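Long-range contacts in deacetylase EF_0837 (Enterococcus faecalis, PDB 2ICS), which is a zinc-dependent amidohydrolase-superfamily enzyme that deacetylates acetyl-(R)-mandelate, though with very low efficiency in vitro: residues 54-59 with 302-307; 87-92 with 112-117. All coordinates share one frame; numbering follows the deposited sequence.

In the fold
Both contacts are buried and both reach the same sheet, in which strands 51-61 and 83-89 are neighbours; interaction 2 is nested within the chain loop that interaction 1 closes. They meet where Asp58 O lies 3.1 Å from Ile87 N, a probable backbone hydrogen bond, and where Asp59 packs on Ile87. Interaction 1 joins a strand to a helix and the loop after it, mostly through apolar side chains and one backbone bond. Interaction 2 pairs two parallel strands of the TIM barrel and then becomes strongly polar, with backbone, carboxylate, amide and water bonds, as residues 89-91 come close to the zinc site.

Interaction 1 (54-59 with 302-307); sequences AGWIDD and EIIEKV
Trp56 reaches out from strand 51-61 and meets Ile304 of helix 300-305 and Val307 in the loop that follows it. Its CB lies 4.0 Å from Val307 O. The next atoms, CG and CD1, pass along Val307 CG2, with CD1 4.0 Å from that methyl; the two side chains run side by side, and CG2 sits over one face of the five-membered ring in a CH-pi contact, 23° off the ring normal. Farther out, NE1 comes to 3.7 Å from Ile304 CD1, a methyl that approaches the ring obliquely, and makes a weak hydrogen bond to Ser53 OG. CG stands anti to the carbonyl carbon (chi1 -61°), which carries the indole alongside the valine.

The polar link is a single backbone hydrogen bond. Ile57 N donates to Val307 O over 2.6 Å, and the bond is fairly straight, 161° at the hydrogen. The same oxygen is 3.4 Å from Trp56 CA in a CA-H...O contact, so one carbonyl meets two consecutive residues of the strand.

This is core packing of a barrel strand against the chain leaving a helix. Helix 286-296 lends Met290, which touches both Ile304 and Val307. Phe334 of strand 331-344 meets the Trp56 ring with the planes inclined, while Ile57 rests on Thr85 of strand 83-89 and on Pro311 and Ala312 of helix 309-314.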
ATOM      1  N   ALA A  54      -6.337   4.341  12.601  1.00 24.83           N
ATOM      2  CA  ALA A  54      -6.322   5.364  11.573  1.00 23.41           C
ATOM      3  C   ALA A  54      -6.860   4.638  10.345  1.00 22.27           C
ATOM      4  O   ALA A  54      -6.753   3.416  10.264  1.00 21.55           O
ATOM      5  CB  ALA A  54      -4.905   5.835  11.330  1.00 22.09           C
ATOM      6  N   GLY A  55      -7.452   5.369   9.406  1.00 21.55           N
ATOM      7  CA  GLY A  55      -7.970   4.717   8.214  1.00 20.80           C
ATOM      8  C   GLY A  55      -6.875   3.910   7.540  1.00 19.93           C
ATOM      9  O   GLY A  55      -5.778   4.422   7.314  1.00 20.57           O
ATOM     10  N   TRP A  56      -7.157   2.652   7.221  1.00 19.53           N
ATOM     11  CA  TRP A  56      -6.158   1.802   6.582  1.00 19.83           C
ATOM     12  C   TRP A  56      -5.781   2.357   5.217  1.00 19.01           C
ATOM     13  O   TRP A  56      -6.622   2.914   4.516  1.00 18.93           O
ATOM     14  CB  TRP A  56      -6.677   0.371   6.439  1.00 19.41           C
ATOM     15  CG  TRP A  56      -7.010  -0.308   7.740  1.00 22.02           C
ATOM     16  CD1 TRP A  56      -6.658   0.099   9.000  1.00 20.83           C
ATOM     17  CD2 TRP A  56      -7.734  -1.540   7.903  1.00 20.90           C
ATOM     18  NE1 TRP A  56      -7.119  -0.806   9.937  1.00 21.65           N
ATOM     19  CE2 TRP A  56      -7.782  -1.818   9.291  1.00 21.84           C
ATOM     20  CE3 TRP A  56      -8.350  -2.432   7.010  1.00 21.81           C
ATOM     21  CZ2 TRP A  56      -8.422  -2.953   9.809  1.00 21.68           C
ATOM     22  CZ3 TRP A  56      -8.989  -3.565   7.525  1.00 21.54           C
ATOM     23  CH2 TRP A  56      -9.017  -3.812   8.915  1.00 22.43           C
ATOM     24  N   ILE A  57      -4.513   2.194   4.849  1.00 19.19           N
ATOM     25  CA  ILE A  57      -3.983   2.696   3.583  1.00 17.80           C
ATOM     26  C   ILE A  57      -3.261   1.594   2.811  1.00 20.10           C
ATOM     27  O   ILE A  57      -2.341   0.960   3.335  1.00 18.98           O
ATOM     28  CB  ILE A  57      -2.964   3.851   3.825  1.00 17.60           C
ATOM     29  CG1 ILE A  57      -3.620   4.989   4.607  1.00 19.15           C
ATOM     30  CG2 ILE A  57      -2.436   4.370   2.498  1.00 15.24           C
ATOM     31  CD1 ILE A  57      -2.623   6.061   5.102  1.00 19.53           C
ATOM     32  N   ASP A  58      -3.673   1.380   1.562  1.00 19.93           N
ATOM     33  CA  ASP A  58      -3.063   0.367   0.698  1.00 21.39           C
ATOM     34  C   ASP A  58      -2.203   1.120  -0.314  1.00 20.64           C
ATOM     35  O   ASP A  58      -2.732   1.641  -1.289  1.00 19.85           O
ATOM     36  CB  ASP A  58      -4.153  -0.410  -0.040  1.00 22.57           C
ATOM     37  CG  ASP A  58      -3.645  -1.705  -0.641  1.00 25.06           C
ATOM     38  OD1 ASP A  58      -2.422  -1.823  -0.876  1.00 24.86           O
ATOM     39  OD2 ASP A  58      -4.477  -2.606  -0.891  1.00 25.51           O
ATOM     40  N   ASP A  59      -0.888   1.172  -0.102  1.00 21.06           N
ATOM     41  CA  ASP A  59      -0.031   1.926  -1.015  1.00 21.10           C
ATOM     42  C   ASP A  59       0.419   1.241  -2.306  1.00 20.80           C
ATOM     43  O   ASP A  59       1.349   1.703  -2.963  1.00 21.31           O
ATOM     44  CB  ASP A  59       1.191   2.506  -0.274  1.00 21.51           C
ATOM     45  CG  ASP A  59       2.195   1.448   0.142  1.00 25.65           C
ATOM     46  OD1 ASP A  59       2.124   0.309  -0.369  1.00 22.52           O
ATOM     47  OD2 ASP A  59       3.067   1.773   0.975  1.00 25.13           O
ATOM     48  N   GLU A 302       1.724  -4.133  15.198  1.00 22.46           N
ATOM     49  CA  GLU A 302       2.644  -3.717  14.148  1.00 23.46           C
ATOM     50  C   GLU A 302       1.969  -3.845  12.783  1.00 23.24           C
ATOM     51  O   GLU A 302       2.220  -3.044  11.884  1.00 23.13           O
ATOM     52  CB  GLU A 302       3.957  -4.519  14.215  1.00 22.50           C
ATOM     53  CG  GLU A 302       3.844  -6.009  13.971  1.00 25.58           C
ATOM     54  CD  GLU A 302       5.099  -6.758  14.403  1.00 26.29           C
ATOM     55  OE1 GLU A 302       6.192  -6.164  14.355  1.00 29.43           O
ATOM     56  OE2 GLU A 302       5.000  -7.942  14.781  1.00 30.08           O
ATOM     57  N   ILE A 303       1.094  -4.838  12.637  1.00 22.93           N
ATOM     58  CA  ILE A 303       0.370  -5.022  11.387  1.00 21.43           C
ATOM     59  C   ILE A 303      -0.433  -3.753  11.087  1.00 22.02           C
ATOM     60  O   ILE A 303      -0.357  -3.211   9.983  1.00 22.21           O
ATOM     61  CB  ILE A 303      -0.568  -6.235  11.471  1.00 21.66           C
ATOM     62  CG1 ILE A 303       0.263  -7.519  11.518  1.00 22.23           C
ATOM     63  CG2 ILE A 303      -1.526  -6.257  10.276  1.00 20.45           C
ATOM     64  CD1 ILE A 303      -0.562  -8.785  11.721  1.00 21.59           C
ATOM     65  N   ILE A 304      -1.178  -3.265  12.079  1.00 22.29           N
ATOM     66  CA  ILE A 304      -1.979  -2.047  11.918  1.00 20.17           C
ATOM     67  C   ILE A 304      -1.098  -0.863  11.531  1.00 22.35           C
ATOM     68  O   ILE A 304      -1.450  -0.064  10.651  1.00 20.90           O
ATOM     69  CB  ILE A 304      -2.733  -1.689  13.229  1.00 19.35           C
ATOM     70  CG1 ILE A 304      -3.899  -2.654  13.441  1.00 20.73           C
ATOM     71  CG2 ILE A 304      -3.242  -0.258  13.180  1.00 18.88           C
ATOM     72  CD1 ILE A 304      -4.927  -2.645  12.321  1.00 22.49           C
ATOM     73  N   GLU A 305       0.046  -0.747  12.200  1.00 22.36           N
ATOM     74  CA  GLU A 305       0.966   0.340  11.918  1.00 24.64           C
ATOM     75  C   GLU A 305       1.466   0.253  10.480  1.00 23.65           C
ATOM     76  O   GLU A 305       1.717   1.272   9.841  1.00 23.73           O
ATOM     77  CB  GLU A 305       2.150   0.289  12.885  1.00 30.61           C
ATOM     78  CG  GLU A 305       3.198   1.365  12.644  1.00 39.51           C
ATOM     79  CD  GLU A 305       4.286   1.358  13.697  1.00 44.98           C
ATOM     80  OE1 GLU A 305       3.960   1.568  14.886  1.00 48.93           O
ATOM     81  OE2 GLU A 305       5.465   1.143  13.338  1.00 49.77           O
ATOM     82  N   LYS A 306       1.592  -0.968   9.970  1.00 23.79           N
ATOM     83  CA  LYS A 306       2.084  -1.183   8.616  1.00 23.04           C
ATOM     84  C   LYS A 306       1.072  -0.924   7.492  1.00 22.26           C
ATOM     85  O   LYS A 306       1.426  -0.981   6.315  1.00 18.53           O
ATOM     86  CB  LYS A 306       2.676  -2.594   8.509  1.00 24.84           C
ATOM     87  CG  LYS A 306       3.926  -2.750   9.368  1.00 22.85           C
ATOM     88  CD  LYS A 306       4.428  -4.177   9.427  1.00 22.76           C
ATOM     89  CE  LYS A 306       5.517  -4.320  10.498  1.00 21.96           C
ATOM     90  NZ  LYS A 306       6.672  -3.389  10.280  1.00 20.79           N
ATOM     91  N   VAL A 307      -0.181  -0.648   7.852  1.00 21.18           N
ATOM     92  CA  VAL A 307      -1.204  -0.331   6.854  1.00 20.35           C
ATOM     93  C   VAL A 307      -1.771   1.058   7.150  1.00 21.63           C
ATOM     94  O   VAL A 307      -2.820   1.428   6.632  1.00 17.80           O
ATOM     95  CB  VAL A 307      -2.375  -1.359   6.832  1.00 20.92           C
ATOM     96  CG1 VAL A 307      -1.864  -2.727   6.402  1.00 19.39           C
ATOM     97  CG2 VAL A 307      -3.047  -1.435   8.199  1.00 22.06           C
TER

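Interaction 2 (87-92 with 112-117); sequences IDAGTT and FGLVNI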
ATOM      1  N   ILE A  87      -3.305   4.019  -3.175  1.00 22.20           N
ATOM      2  CA  ILE A  87      -2.363   4.644  -4.074  1.00 21.98           C
ATOM      3  C   ILE A  87      -2.167   3.722  -5.260  1.00 22.78           C
ATOM      4  O   ILE A  87      -1.672   2.601  -5.115  1.00 24.28           O
ATOM      5  CB  ILE A  87      -0.999   4.879  -3.397  1.00 23.99           C
ATOM      6  CG1 ILE A  87      -1.194   5.631  -2.074  1.00 24.93           C
ATOM      7  CG2 ILE A  87      -0.092   5.667  -4.336  1.00 23.35           C
ATOM      8  CD1 ILE A  87       0.101   5.930  -1.330  1.00 24.50           C
ATOM      9  N   ASP A  88      -2.583   4.184  -6.435  1.00 22.38           N
ATOM     10  CA  ASP A  88      -2.428   3.403  -7.650  1.00 21.42           C
ATOM     11  C   ASP A  88      -0.943   3.378  -8.013  1.00 21.15           C
ATOM     12  O   ASP A  88      -0.324   4.428  -8.172  1.00 20.45           O
ATOM     13  CB  ASP A  88      -3.247   4.022  -8.774  1.00 20.78           C
ATOM     14  CG  ASP A  88      -3.011   3.337 -10.097  1.00 23.12           C
ATOM     15  OD1 ASP A  88      -1.983   3.634 -10.740  1.00 22.61           O
ATOM     16  OD2 ASP A  88      -3.844   2.486 -10.482  1.00 23.87           O
ATOM     17  N   ALA A  89      -0.381   2.179  -8.148  1.00 20.91           N
ATOM     18  CA  ALA A  89       1.045   2.028  -8.435  1.00 22.05           C
ATOM     19  C   ALA A  89       1.499   2.174  -9.889  1.00 23.33           C
ATOM     20  O   ALA A  89       2.002   1.220 -10.497  1.00 21.96           O
ATOM     21  CB  ALA A  89       1.545   0.697  -7.871  1.00 20.09           C
ATOM     22  N   GLY A  90       1.329   3.371 -10.443  1.00 24.00           N
ATOM     23  CA  GLY A  90       1.772   3.622 -11.804  1.00 24.79           C
ATOM     24  C   GLY A  90       0.998   3.004 -12.951  1.00 25.74           C
ATOM     25  O   GLY A  90       1.573   2.710 -14.002  1.00 26.36           O
ATOM     26  N   THR A  91      -0.297   2.799 -12.771  1.00 25.73           N
ATOM     27  CA  THR A  91      -1.097   2.234 -13.849  1.00 26.73           C
ATOM     28  C   THR A  91      -1.035   3.188 -15.038  1.00 26.74           C
ATOM     29  O   THR A  91      -1.027   2.763 -16.193  1.00 27.24           O
ATOM     30  CB  THR A  91      -2.576   2.086 -13.445  1.00 26.04           C
ATOM     31  OG1 THR A  91      -2.682   1.206 -12.321  1.00 27.31           O
ATOM     32  CG2 THR A  91      -3.388   1.525 -14.607  1.00 25.83           C
ATOM     33  N   THR A  92      -0.988   4.483 -14.738  1.00 26.89           N
ATOM     34  CA  THR A  92      -0.958   5.509 -15.774  1.00 26.92           C
ATOM     35  C   THR A  92       0.330   6.299 -15.816  1.00 27.60           C
ATOM     36  O   THR A  92       1.044   6.415 -14.822  1.00 28.18           O
ATOM     37  CB  THR A  92      -2.095   6.544 -15.590  1.00 26.36           C
ATOM     38  OG1 THR A  92      -1.867   7.297 -14.391  1.00 25.49           O
ATOM     39  CG2 THR A  92      -3.438   5.853 -15.497  1.00 24.58           C
ATOM     40  N   PHE A 112      -4.909   8.313  -4.513  1.00 23.32           N
ATOM     41  CA  PHE A 112      -3.697   9.010  -4.918  1.00 24.44           C
ATOM     42  C   PHE A 112      -3.035   8.092  -5.924  1.00 25.46           C
ATOM     43  O   PHE A 112      -3.472   6.951  -6.110  1.00 25.95           O
ATOM     44  CB  PHE A 112      -2.767   9.231  -3.730  1.00 22.51           C
ATOM     45  CG  PHE A 112      -3.335  10.143  -2.688  1.00 25.67           C
ATOM     46  CD1 PHE A 112      -3.399  11.519  -2.908  1.00 25.59           C
ATOM     47  CD2 PHE A 112      -3.836   9.628  -1.498  1.00 23.22           C
ATOM     48  CE1 PHE A 112      -3.954  12.371  -1.959  1.00 26.11           C
ATOM     49  CE2 PHE A 112      -4.393  10.468  -0.539  1.00 26.62           C
ATOM     50  CZ  PHE A 112      -4.451  11.847  -0.771  1.00 27.04           C
ATOM     51  N   GLY A 113      -1.994   8.576  -6.580  1.00 24.25           N
ATOM     52  CA  GLY A 113      -1.332   7.732  -7.547  1.00 24.99           C
ATOM     53  C   GLY A 113       0.122   8.061  -7.777  1.00 25.20           C
ATOM     54  O   GLY A 113       0.583   9.161  -7.482  1.00 26.05           O
ATOM     55  N   LEU A 114       0.845   7.068  -8.278  1.00 25.34           N
ATOM     56  CA  LEU A 114       2.249   7.201  -8.628  1.00 26.20           C
ATOM     57  C   LEU A 114       2.214   7.281 -10.141  1.00 25.20           C
ATOM     58  O   LEU A 114       1.462   6.548 -10.781  1.00 25.38           O
ATOM     59  CB  LEU A 114       3.031   5.951  -8.223  1.00 27.49           C
ATOM     60  CG  LEU A 114       3.616   5.836  -6.819  1.00 30.68           C
ATOM     61  CD1 LEU A 114       2.811   6.649  -5.810  1.00 29.53           C
ATOM     62  CD2 LEU A 114       3.663   4.355  -6.452  1.00 31.00           C
ATOM     63  N   VAL A 115       3.005   8.171 -10.722  1.00 26.50           N
ATOM     64  CA  VAL A 115       3.023   8.281 -12.170  1.00 27.53           C
ATOM     65  C   VAL A 115       4.115   7.370 -12.701  1.00 26.55           C
ATOM     66  O   VAL A 115       5.245   7.402 -12.225  1.00 27.09           O
ATOM     67  CB  VAL A 115       3.270   9.743 -12.625  1.00 29.11           C
ATOM     68  CG1 VAL A 115       4.533  10.282 -11.989  1.00 29.23           C
ATOM     69  CG2 VAL A 115       3.370   9.805 -14.143  1.00 29.89           C
ATOM     70  N   ASN A 116       3.761   6.533 -13.668  1.00 27.13           N
ATOM     71  CA  ASN A 116       4.713   5.605 -14.269  1.00 27.63           C
ATOM     72  C   ASN A 116       5.707   6.452 -15.042  1.00 28.54           C
ATOM     73  O   ASN A 116       5.310   7.413 -15.691  1.00 30.64           O
ATOM     74  CB  ASN A 116       3.984   4.670 -15.235  1.00 26.28           C
ATOM     75  CG  ASN A 116       4.721   3.368 -15.468  1.00 26.88           C
ATOM     76  OD1 ASN A 116       5.895   3.351 -15.850  1.00 23.18           O
ATOM     77  ND2 ASN A 116       4.025   2.258 -15.246  1.00 27.34           N
ATOM     78  N   ILE A 117       6.990   6.113 -14.986  1.00 29.50           N
ATOM     79  CA  ILE A 117       7.975   6.897 -15.722  1.00 29.50           C
ATOM     80  C   ILE A 117       7.767   6.763 -17.229  1.00 30.75           C
ATOM     81  O   ILE A 117       8.303   7.550 -18.005  1.00 30.77           O
ATOM     82  CB  ILE A 117       9.414   6.490 -15.359  1.00 28.67           C
ATOM     83  CG1 ILE A 117       9.626   4.999 -15.624  1.00 26.72           C
ATOM     84  CG2 ILE A 117       9.682   6.835 -13.906  1.00 25.63           C
ATOM     85  CD1 ILE A 117      11.059   4.554 -15.445  1.00 26.15           C
TER
HETATM   86  O   HOH W   1      -1.051   5.720 -12.146  1.00 25.30           O
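Asp88 pairs with Gly113, and Ile87 with Phe112, in the parallel strands of a beta-alpha-beta unit of the TIM barrel, whose crossover runs through helix 97-105. Asp88 uses both of its backbone polar atoms: its N donates to Phe112 O at 2.9 Å, and its O accepts from Leu114 N in a bond of 164° at the hydrogen. On the face that carries Ile87 and Leu114, Ile87 CG2 presses on Leu114 CD1 at 3.4 Å, tighter than usual for two carbons, while the other methyl, CD2, lies 4.0 Å from Ala89 CA.

Beyond the strands the chains stay joined. Asn116 N donates to Thr92 O, and the Asn116 side chain turns back with CG anti to its own N (chi1 -157°) to reach Gly90.

In the next shell an Asx motif holds residues 88-91: Asp88 OD1 accepts from Thr91 N at 2.8 Å, while OD2 accepts from Thr91 OG1; both oxygens use their syn lone pairs. A water bridges Asp88 OD1, Thr92 N and Leu114 O, tying the motif to Leu114 across the contact. Thr91 OG1 also hydrogen-bonds ND1 of the zinc ligand His62, so Asp88 probably helps to orient that ligand through the threonine. The side chain of Ala89 lies about 5 Å from a zinc ion. The amide of Asn116 finishes the contact: ND2 gives a 2.8 Å bond to Gly90 O, lying in the carbonyl plane, with that oxygen only 9° out of the amide plane.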